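Local atomic coordinates of Rna-directed RNA polymerase (Infectious pancreatic necrosis virus, PDB entry 3ZED), a protein that probably copies the viral RNA genome by RNA-templated joining of ribonucleoside triphosphates, and probably occurs both free and covalently attached to that RNA. Residues B[46-51]-B[458-463]; B[264-269]-B[294-299]; B[125-130]-B[625-630]. All blocks are in the same frame, centred on the assembly; numbering follows the deposited sequence.

Contact 1: residues B[46-51]-B[458-463]; sequences QAAAQF and LLMNLQ
Met-460 and Leu-462 reach from a tight beta hairpin to two alanines on helix 45-54. The hairpin joins strands 456-459 and 462-465 through a type II' beta turn from Leu-459 to Leu-462. Its two ends are tied by paired backbone bonds, Leu-459 N to Leu-462 O at 3.1 Å and Leu-462 N to Leu-459 O at 2.9 Å. Met-460, the first of the two residues inside the turn, has a positive phi of 62°. This suits the second position of a type II' turn, although glycine is the residue most often found there. The contact sets this N-terminal helix against a mixed sheet of the palm region, where strand 456-459 pairs with strand 299-310.

Both hairpin side chains leave the backbone toward the helix, and the methyl of Ala-48 points back at them. The thioether of Met-460 runs out across the gap, and its terminal CE stops 3.8 Å from Ala-48 CB. Leu-462 CD1 comes to the same methyl, with 3.9 Å between Leu-462 CD1 and Ala-48 CB. Ala-48 thus meets two hairpin methyls at once.

The fork of Leu-462 is shared between neighbouring helix residues. CG sits anti to the carbonyl carbon (chi1 -56°). CD1 lies against Ala-48 CB and also approaches the backbone N of Ala-49, while CD2 lies against Ala-49 CB. The side chains meet through carbon atoms alone. The CA atoms of Ala-49 and Leu-462 are 7.6 Å apart, consistent with the small alanine side chains.

Helix 164-179 also packs here, through Tyr-164 on Met-460. Pro-45, at the start of helix 45-54, touches Met-460 too. At the other branch, Leu-462 CD2 lies 4.1 Å from Ala-49 CB.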
loop_
_atom_site.group_PDB
_atom_site.type_symbol
_atom_site.label_atom_id
_atom_site.label_comp_id
_atom_site.label_asym_id
_atom_site.label_seq_id
_atom_site.Cartn_x
_atom_site.Cartn_y
_atom_site.Cartn_z
ATOM N N GLN B 46 -1.566 -12.076 -29.909
ATOM C CA GLN B 46 -1.124 -11.500 -31.183
ATOM C C GLN B 46 -1.476 -10.011 -31.277
ATOM O O GLN B 46 -0.592 -9.197 -31.544
ATOM C CB GLN B 46 -1.725 -12.256 -32.392
ATOM C CG GLN B 46 -1.796 -13.791 -32.270
ATOM C CD GLN B 46 -3.049 -14.284 -31.563
ATOM O OE1 GLN B 46 -2.984 -14.935 -30.516
ATOM N NE2 GLN B 46 -4.220 -14.001 -32.127
ATOM N N ALA B 47 -2.760 -9.661 -31.053
ATOM C CA ALA B 47 -3.254 -8.277 -31.084
ATOM C C ALA B 47 -2.627 -7.440 -29.968
ATOM O O ALA B 47 -2.250 -6.294 -30.222
ATOM C CB ALA B 47 -4.763 -8.256 -30.969
ATOM N N ALA B 48 -2.458 -8.030 -28.761
ATOM C CA ALA B 48 -1.833 -7.354 -27.619
ATOM C C ALA B 48 -0.354 -7.063 -27.893
ATOM O O ALA B 48 0.089 -5.937 -27.667
ATOM C CB ALA B 48 -1.983 -8.187 -26.351
ATOM N N ALA B 49 0.395 -8.056 -28.414
ATOM C CA ALA B 49 1.822 -7.901 -28.713
ATOM C C ALA B 49 2.040 -6.833 -29.792
ATOM O O ALA B 49 2.881 -5.951 -29.611
ATOM C CB ALA B 49 2.427 -9.231 -29.140
ATOM N N GLN B 50 1.231 -6.873 -30.871
ATOM C CA GLN B 50 1.277 -5.922 -31.987
ATOM C C GLN B 50 1.064 -4.480 -31.497
ATOM O O GLN B 50 1.837 -3.596 -31.888
ATOM C CB GLN B 50 0.228 -6.298 -33.038
ATOM C CG GLN B 50 0.350 -5.569 -34.370
ATOM C CD GLN B 50 -0.878 -5.826 -35.212
ATOM O OE1 GLN B 50 -2.007 -5.459 -34.837
ATOM N NE2 GLN B 50 -0.693 -6.511 -36.347
ATOM N N PHE B 51 0.027 -4.250 -30.651
ATOM C CA PHE B 51 -0.303 -2.953 -30.048
ATOM C C PHE B 51 0.878 -2.409 -29.219
ATOM O O PHE B 51 1.198 -1.223 -29.317
ATOM C CB PHE B 51 -1.568 -3.088 -29.165
ATOM C CG PHE B 51 -1.891 -1.917 -28.260
ATOM C CD1 PHE B 51 -2.679 -0.860 -28.715
ATOM C CD2 PHE B 51 -1.441 -1.886 -26.941
ATOM C CE1 PHE B 51 -3.011 0.207 -27.865
ATOM C CE2 PHE B 51 -1.773 -0.821 -26.093
ATOM C CZ PHE B 51 -2.554 0.221 -26.562
ATOM N N LEU B 458 3.359 -10.557 -16.178
ATOM C CA LEU B 458 2.780 -11.552 -17.065
ATOM C C LEU B 458 1.324 -11.243 -17.351
ATOM O O LEU B 458 0.516 -11.094 -16.431
ATOM C CB LEU B 458 2.910 -12.977 -16.454
ATOM C CG LEU B 458 2.455 -14.175 -17.336
ATOM C CD1 LEU B 458 3.334 -14.344 -18.568
ATOM C CD2 LEU B 458 2.416 -15.457 -16.548
ATOM N N LEU B 459 0.987 -11.211 -18.643
ATOM C CA LEU B 459 -0.372 -10.988 -19.143
ATOM C C LEU B 459 -0.517 -11.854 -20.362
ATOM O O LEU B 459 0.267 -11.708 -21.296
ATOM C CB LEU B 459 -0.644 -9.499 -19.448
ATOM C CG LEU B 459 -2.091 -9.155 -19.745
ATOM C CD1 LEU B 459 -2.914 -9.104 -18.458
ATOM C CD2 LEU B 459 -2.195 -7.846 -20.507
ATOM N N MET B 460 -1.500 -12.784 -20.341
ATOM C CA MET B 460 -1.706 -13.822 -21.376
ATOM C C MET B 460 -0.432 -14.685 -21.351
ATOM O O MET B 460 -0.011 -15.085 -20.258
ATOM C CB MET B 460 -2.041 -13.231 -22.765
ATOM C CG MET B 460 -3.257 -12.333 -22.750
ATOM S SD MET B 460 -3.813 -11.933 -24.409
ATOM C CE MET B 460 -4.325 -10.339 -24.190
ATOM N N ASN B 461 0.220 -14.896 -22.504
ATOM C CA ASN B 461 1.481 -15.627 -22.606
ATOM C C ASN B 461 2.655 -14.617 -22.778
ATOM O O ASN B 461 3.746 -15.021 -23.165
ATOM C CB ASN B 461 1.408 -16.630 -23.787
ATOM C CG ASN B 461 1.365 -16.003 -25.166
ATOM O OD1 ASN B 461 1.155 -14.797 -25.336
ATOM N ND2 ASN B 461 1.591 -16.809 -26.196
ATOM N N LEU B 462 2.415 -13.306 -22.489
ATOM C CA LEU B 462 3.400 -12.236 -22.690
ATOM C C LEU B 462 4.098 -11.798 -21.406
ATOM O O LEU B 462 3.449 -11.387 -20.436
ATOM C CB LEU B 462 2.753 -10.994 -23.362
ATOM C CG LEU B 462 2.035 -11.193 -24.708
ATOM C CD1 LEU B 462 1.331 -9.945 -25.119
ATOM C CD2 LEU B 462 3.000 -11.600 -25.828
ATOM N N GLN B 463 5.445 -11.841 -21.437
ATOM C CA GLN B 463 6.286 -11.371 -20.335
ATOM C C GLN B 463 6.716 -9.961 -20.700
ATOM O O GLN B 463 7.513 -9.750 -21.625
ATOM C CB GLN B 463 7.453 -12.321 -20.076
ATOM C CG GLN B 463 6.982 -13.589 -19.380
ATOM C CD GLN B 463 8.038 -14.650 -19.318
ATOM O OE1 GLN B 463 9.221 -14.373 -19.085
ATOM N NE2 GLN B 463 7.623 -15.895 -19.523
#

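Contact 2: residues B[264-269]-B[294-299]; sequences LVLADS and FWYLSC
This is a mostly apolar helix-to-loop contact in the palm region of the polymerase. Helix 260-278 meets the link between helix 283-293 and strand 299-310. The link begins with Phe-294, the first residue to leave helical geometry, and continues as a short 3-10 turn over residues 295-298. The two helices follow one another in the chain, and the link after the second folds back against the first.

Two aromatic residues of the link approach the helix in different ways. The Phe-294 ring points its far end at the helix, with CZ 3.9 Å from Ser-269 CB. Leu-266 O and Ser-269 CB both meet this ring obliquely. The neighbouring ring carbon, Phe-294 CE1, is 3.9 Å from Leu-266 O.

Tyr-296 takes a different course. Its CG lies between the backbone N and the carbonyl carbon (chi1 52°), and the ring reaches Leu-266 with its phenol end. Leu-266 CD1 sits at the ring edge, near its plane, 4.3 Å from Tyr-296 CE1. The two side chains cross at about a right angle. Leu-266 CD2 lies 3.8 Å from Tyr-296 OH.

Phe-294 also makes an edge-to-face pair with Phe-270. Tyr-296 packs on Pro-250 and Leu-266 on Tyr-251. The contact therefore lies beside the predicted GTP-binding segment, to which both of these residues belong.

Ser-269 gives its methylene to Phe-294 and turns its hydroxyl back to its own helix. Its OG donates to Val-265 O at 2.8 Å, from the face of that carbonyl opposite to the one Ser-269 N approaches.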
loop_
_atom_site.group_PDB
_atom_site.type_symbol
_atom_site.label_atom_id
_atom_site.label_comp_id
_atom_site.label_asym_id
_atom_site.label_seq_id
_atom_site.Cartn_x
_atom_site.Cartn_y
_atom_site.Cartn_z
ATOM N N LEU B 264 7.276 -21.570 1.365
ATOM C CA LEU B 264 8.345 -21.782 2.340
ATOM C C LEU B 264 9.531 -22.461 1.683
ATOM O O LEU B 264 10.642 -21.966 1.824
ATOM C CB LEU B 264 7.858 -22.612 3.551
ATOM C CG LEU B 264 6.801 -21.972 4.448
ATOM C CD1 LEU B 264 6.245 -22.982 5.436
ATOM C CD2 LEU B 264 7.344 -20.748 5.170
ATOM N N VAL B 265 9.294 -23.541 0.907
ATOM C CA VAL B 265 10.338 -24.276 0.197
ATOM C C VAL B 265 11.076 -23.314 -0.759
ATOM O O VAL B 265 12.306 -23.247 -0.709
ATOM C CB VAL B 265 9.787 -25.546 -0.537
ATOM C CG1 VAL B 265 10.822 -26.148 -1.488
ATOM C CG2 VAL B 265 9.310 -26.601 0.454
ATOM N N LEU B 266 10.333 -22.557 -1.586
ATOM C CA LEU B 266 10.919 -21.641 -2.568
ATOM C C LEU B 266 11.638 -20.457 -1.914
ATOM O O LEU B 266 12.759 -20.150 -2.332
ATOM C CB LEU B 266 9.854 -21.141 -3.558
ATOM C CG LEU B 266 9.304 -22.166 -4.563
ATOM C CD1 LEU B 266 8.317 -21.513 -5.494
ATOM C CD2 LEU B 266 10.444 -22.859 -5.382
ATOM N N ALA B 267 11.009 -19.803 -0.897
ATOM C CA ALA B 267 11.612 -18.671 -0.177
ATOM C C ALA B 267 12.865 -19.125 0.573
ATOM O O ALA B 267 13.877 -18.434 0.487
ATOM C CB ALA B 267 10.618 -18.029 0.776
ATOM N N ASP B 268 12.832 -20.319 1.222
ATOM C CA ASP B 268 13.985 -20.908 1.909
ATOM C C ASP B 268 15.154 -21.116 0.958
ATOM O O ASP B 268 16.274 -20.697 1.249
ATOM C CB ASP B 268 13.630 -22.283 2.515
ATOM C CG ASP B 268 12.932 -22.308 3.858
ATOM O OD1 ASP B 268 12.286 -21.293 4.219
ATOM O OD2 ASP B 268 12.970 -23.366 4.519
ATOM N N SER B 269 14.887 -21.793 -0.173
ATOM C CA SER B 269 15.898 -22.144 -1.170
ATOM C C SER B 269 16.509 -20.904 -1.806
ATOM O O SER B 269 17.716 -20.885 -2.009
ATOM C CB SER B 269 15.305 -23.049 -2.247
ATOM O OG SER B 269 14.766 -24.238 -1.693
ATOM N N PHE B 294 15.727 -18.504 -10.342
ATOM C CA PHE B 294 14.513 -18.039 -9.674
ATOM C C PHE B 294 13.964 -16.745 -10.333
ATOM O O PHE B 294 13.327 -15.948 -9.644
ATOM C CB PHE B 294 14.794 -17.791 -8.183
ATOM C CG PHE B 294 15.031 -19.033 -7.362
ATOM C CD1 PHE B 294 13.973 -19.682 -6.730
ATOM C CD2 PHE B 294 16.315 -19.532 -7.181
ATOM C CE1 PHE B 294 14.199 -20.826 -5.943
ATOM C CE2 PHE B 294 16.538 -20.668 -6.397
ATOM C CZ PHE B 294 15.480 -21.307 -5.779
ATOM N N TRP B 295 14.187 -16.547 -11.664
ATOM C CA TRP B 295 13.755 -15.357 -12.422
ATOM C C TRP B 295 12.280 -15.013 -12.148
ATOM O O TRP B 295 11.937 -13.836 -12.059
ATOM C CB TRP B 295 13.974 -15.542 -13.950
ATOM C CG TRP B 295 13.053 -16.552 -14.594
ATOM C CD1 TRP B 295 13.302 -17.881 -14.793
ATOM C CD2 TRP B 295 11.706 -16.324 -15.057
ATOM N NE1 TRP B 295 12.202 -18.492 -15.362
ATOM C CE2 TRP B 295 11.193 -17.568 -15.490
ATOM C CE3 TRP B 295 10.871 -15.188 -15.119
ATOM C CZ2 TRP B 295 9.897 -17.703 -16.014
ATOM C CZ3 TRP B 295 9.583 -15.332 -15.606
ATOM C CH2 TRP B 295 9.119 -16.571 -16.079
ATOM N N TYR B 296 11.412 -16.056 -12.024
ATOM C CA TYR B 296 9.965 -15.947 -11.871
ATOM C C TYR B 296 9.568 -15.273 -10.560
ATOM O O TYR B 296 8.442 -14.780 -10.452
ATOM C CB TYR B 296 9.300 -17.322 -12.035
ATOM C CG TYR B 296 9.877 -18.411 -11.160
ATOM C CD1 TYR B 296 9.390 -18.631 -9.875
ATOM C CD2 TYR B 296 10.887 -19.242 -11.629
ATOM C CE1 TYR B 296 9.931 -19.616 -9.058
ATOM C CE2 TYR B 296 11.426 -20.244 -10.829
ATOM C CZ TYR B 296 10.939 -20.436 -9.545
ATOM O OH TYR B 296 11.456 -21.433 -8.751
ATOM N N LEU B 297 10.503 -15.192 -9.592
ATOM C CA LEU B 297 10.271 -14.503 -8.327
ATOM C C LEU B 297 10.289 -12.976 -8.519
ATOM O O LEU B 297 9.956 -12.242 -7.585
ATOM C CB LEU B 297 11.292 -14.935 -7.260
ATOM C CG LEU B 297 11.211 -16.380 -6.733
ATOM C CD1 LEU B 297 12.129 -16.567 -5.543
ATOM C CD2 LEU B 297 9.789 -16.772 -6.342
ATOM N N SER B 298 10.625 -12.502 -9.736
ATOM C CA SER B 298 10.632 -11.072 -10.063
ATOM C C SER B 298 9.553 -10.706 -11.100
ATOM O O SER B 298 9.580 -9.595 -11.632
ATOM C CB SER B 298 11.999 -10.658 -10.592
ATOM O OG SER B 298 12.157 -11.087 -11.937
ATOM N N CYS B 299 8.638 -11.645 -11.410
ATOM C CA CYS B 299 7.611 -11.447 -12.426
ATOM C C CYS B 299 6.234 -11.515 -11.792
ATOM O O CYS B 299 5.839 -12.558 -11.266
ATOM C CB CYS B 299 7.771 -12.466 -13.554
ATOM S SG CYS B 299 6.746 -12.140 -15.019
#

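Contact 3: residues B[125-130]-B[625-630]; sequences ITLLKQ and PLLETA
Helices 125-137 and 625-645 meet near Gln-130 and Ala-630, whose CA atoms are 5.5 Å apart; the short axis segments approach to 10.0 Å, with 115° between their N-to-C directions. The short CA distance is consistent with the small side chain of Ala-630.

That methyl is the centre of the packing. It points at the first helix and meets two residues one turn apart there. Leu-127 CD1 is 3.9 Å from Ala-630 CB. Gln-130 CB is 4.0 Å from Ala-630 CB. Gln-130 therefore makes its contact with the base of its side chain. The bend at chi2 (-61°) leaves the amide directed away from Ala-630, and CB does the touching.

Leu-127 serves both sides of its fork. Its CG is anti to the backbone N (chi1 179°), which swings the branch round to the second helix. CD1 takes the alanine, while CD2 turns to Leu-627. The two leucines meet methyl to methyl, with 4.2 Å between Leu-127 CD2 and Leu-627 CD1. The bridge is apolar.

The contact joins a helix of the palm region to one of the thumb region, away from the potassium ions and the predicted GTP-binding segment. The same pair of helices carries on beyond it. Leu-131 packs on Ala-630 and Leu-626, and Phe-134 on Leu-626 and Thr-629, while Gln-130 rests on His-633 and Met-634. Behind the first helix, Leu-128 faces helix 143-156 and packs on Leu-147, Arg-151 and Ile-154, so helix 125-137 lies between that helix and helix 625-645.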
loop_
_atom_site.group_PDB
_atom_site.type_symbol
_atom_site.label_atom_id
_atom_site.label_comp_id
_atom_site.label_asym_id
_atom_site.label_seq_id
_atom_site.Cartn_x
_atom_site.Cartn_y
_atom_site.Cartn_z
ATOM N N ILE B 125 -29.886 0.247 -8.505
ATOM C CA ILE B 125 -31.098 0.758 -9.148
ATOM C C ILE B 125 -32.257 0.840 -8.131
ATOM O O ILE B 125 -33.122 1.723 -8.262
ATOM C CB ILE B 125 -31.417 -0.175 -10.366
ATOM C CG1 ILE B 125 -30.404 0.054 -11.509
ATOM C CG2 ILE B 125 -32.847 -0.079 -10.882
ATOM C CD1 ILE B 125 -29.940 1.521 -11.752
ATOM N N THR B 126 -32.265 -0.065 -7.123
ATOM C CA THR B 126 -33.280 -0.056 -6.059
ATOM C C THR B 126 -33.112 1.252 -5.274
ATOM O O THR B 126 -34.099 1.951 -5.076
ATOM C CB THR B 126 -33.204 -1.326 -5.190
ATOM O OG1 THR B 126 -33.217 -2.461 -6.055
ATOM C CG2 THR B 126 -34.379 -1.446 -4.229
ATOM N N LEU B 127 -31.861 1.620 -4.917
ATOM C CA LEU B 127 -31.561 2.863 -4.199
ATOM C C LEU B 127 -31.950 4.088 -5.049
ATOM O O LEU B 127 -32.552 5.024 -4.510
ATOM C CB LEU B 127 -30.078 2.923 -3.753
ATOM C CG LEU B 127 -29.602 4.186 -3.012
ATOM C CD1 LEU B 127 -30.342 4.393 -1.688
ATOM C CD2 LEU B 127 -28.121 4.143 -2.781
ATOM N N LEU B 128 -31.687 4.067 -6.358
ATOM C CA LEU B 128 -32.043 5.178 -7.256
ATOM C C LEU B 128 -33.561 5.410 -7.263
ATOM O O LEU B 128 -34.000 6.575 -7.268
ATOM C CB LEU B 128 -31.524 4.929 -8.709
ATOM C CG LEU B 128 -31.920 5.965 -9.783
ATOM C CD1 LEU B 128 -31.427 7.362 -9.411
ATOM C CD2 LEU B 128 -31.368 5.585 -11.138
ATOM N N LYS B 129 -34.354 4.306 -7.294
ATOM C CA LYS B 129 -35.822 4.372 -7.238
ATOM C C LYS B 129 -36.265 5.003 -5.911
ATOM O O LYS B 129 -37.082 5.925 -5.909
ATOM C CB LYS B 129 -36.451 2.976 -7.418
ATOM C CG LYS B 129 -36.420 2.452 -8.851
ATOM C CD LYS B 129 -36.546 0.937 -8.908
ATOM C CE LYS B 129 -36.553 0.442 -10.333
ATOM N NZ LYS B 129 -36.198 -0.996 -10.419
ATOM N N GLN B 130 -35.670 4.558 -4.800
ATOM C CA GLN B 130 -35.968 5.049 -3.453
ATOM C C GLN B 130 -35.625 6.542 -3.304
ATOM O O GLN B 130 -36.444 7.307 -2.800
ATOM C CB GLN B 130 -35.234 4.211 -2.401
ATOM C CG GLN B 130 -35.747 2.774 -2.292
ATOM C CD GLN B 130 -37.201 2.675 -1.898
ATOM O OE1 GLN B 130 -37.696 3.405 -1.042
ATOM N NE2 GLN B 130 -37.917 1.766 -2.519
ATOM N N PRO B 625 -29.437 14.277 3.728
ATOM C CA PRO B 625 -30.809 13.935 4.100
ATOM C C PRO B 625 -31.533 13.038 3.110
ATOM O O PRO B 625 -32.210 12.114 3.555
ATOM C CB PRO B 625 -31.502 15.291 4.302
ATOM C CG PRO B 625 -30.633 16.275 3.578
ATOM C CD PRO B 625 -29.236 15.742 3.736
ATOM N N LEU B 626 -31.383 13.260 1.812
ATOM C CA LEU B 626 -32.040 12.369 0.862
ATOM C C LEU B 626 -31.441 10.964 0.919
ATOM O O LEU B 626 -32.177 9.979 0.974
ATOM C CB LEU B 626 -31.979 12.915 -0.571
ATOM C CG LEU B 626 -32.948 12.248 -1.573
ATOM C CD1 LEU B 626 -34.394 12.626 -1.287
ATOM C CD2 LEU B 626 -32.550 12.558 -3.020
ATOM N N LEU B 627 -30.122 10.873 0.918
ATOM C CA LEU B 627 -29.426 9.595 0.939
ATOM C C LEU B 627 -29.740 8.811 2.217
ATOM O O LEU B 627 -30.003 7.612 2.127
ATOM C CB LEU B 627 -27.893 9.783 0.766
ATOM C CG LEU B 627 -27.022 8.517 0.741
ATOM C CD1 LEU B 627 -27.447 7.563 -0.387
ATOM C CD2 LEU B 627 -25.547 8.880 0.603
ATOM N N GLU B 628 -29.726 9.497 3.380
ATOM C CA GLU B 628 -30.001 8.911 4.677
ATOM C C GLU B 628 -31.473 8.444 4.763
ATOM O O GLU B 628 -31.705 7.360 5.267
ATOM C CB GLU B 628 -29.646 9.913 5.809
ATOM C CG GLU B 628 -30.141 9.550 7.206
ATOM C CD GLU B 628 -29.777 8.185 7.760
ATOM O OE1 GLU B 628 -28.734 7.621 7.363
ATOM O OE2 GLU B 628 -30.501 7.715 8.660
ATOM N N THR B 629 -32.444 9.225 4.249
ATOM C CA THR B 629 -33.854 8.825 4.279
ATOM C C THR B 629 -34.054 7.540 3.453
ATOM O O THR B 629 -34.657 6.591 3.969
ATOM C CB THR B 629 -34.774 9.960 3.795
ATOM O OG1 THR B 629 -34.357 11.194 4.394
ATOM C CG2 THR B 629 -36.236 9.703 4.127
ATOM N N ALA B 630 -33.489 7.495 2.201
ATOM C CA ALA B 630 -33.566 6.336 1.306
ATOM C C ALA B 630 -32.794 5.116 1.856
ATOM O O ALA B 630 -33.370 4.028 1.875
ATOM C CB ALA B 630 -33.058 6.690 -0.072
#

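In the fold
From the N terminus, helix 45-54 comes first, and its partner hairpin follows about 400 residues later in contact 1. Helix 125-137 then opens the longest loop, closed at helix 625-645 by contact 3. Contact 2 is local, with 24 residues between its segments, and falls within both larger loops. Contacts 1 and 3 cross along the chain but stay apart, their nearest atoms about 30 Å away. Contacts 1 and 2 touch, through Gln-463 on Trp-295 and Leu-458 on Cys-299. There strand 299-310, which follows the contact 2 link, pairs in parallel with strand 456-459. Contact 3 joins palm and thumb regions, opposite contact 2 across the chain's centre.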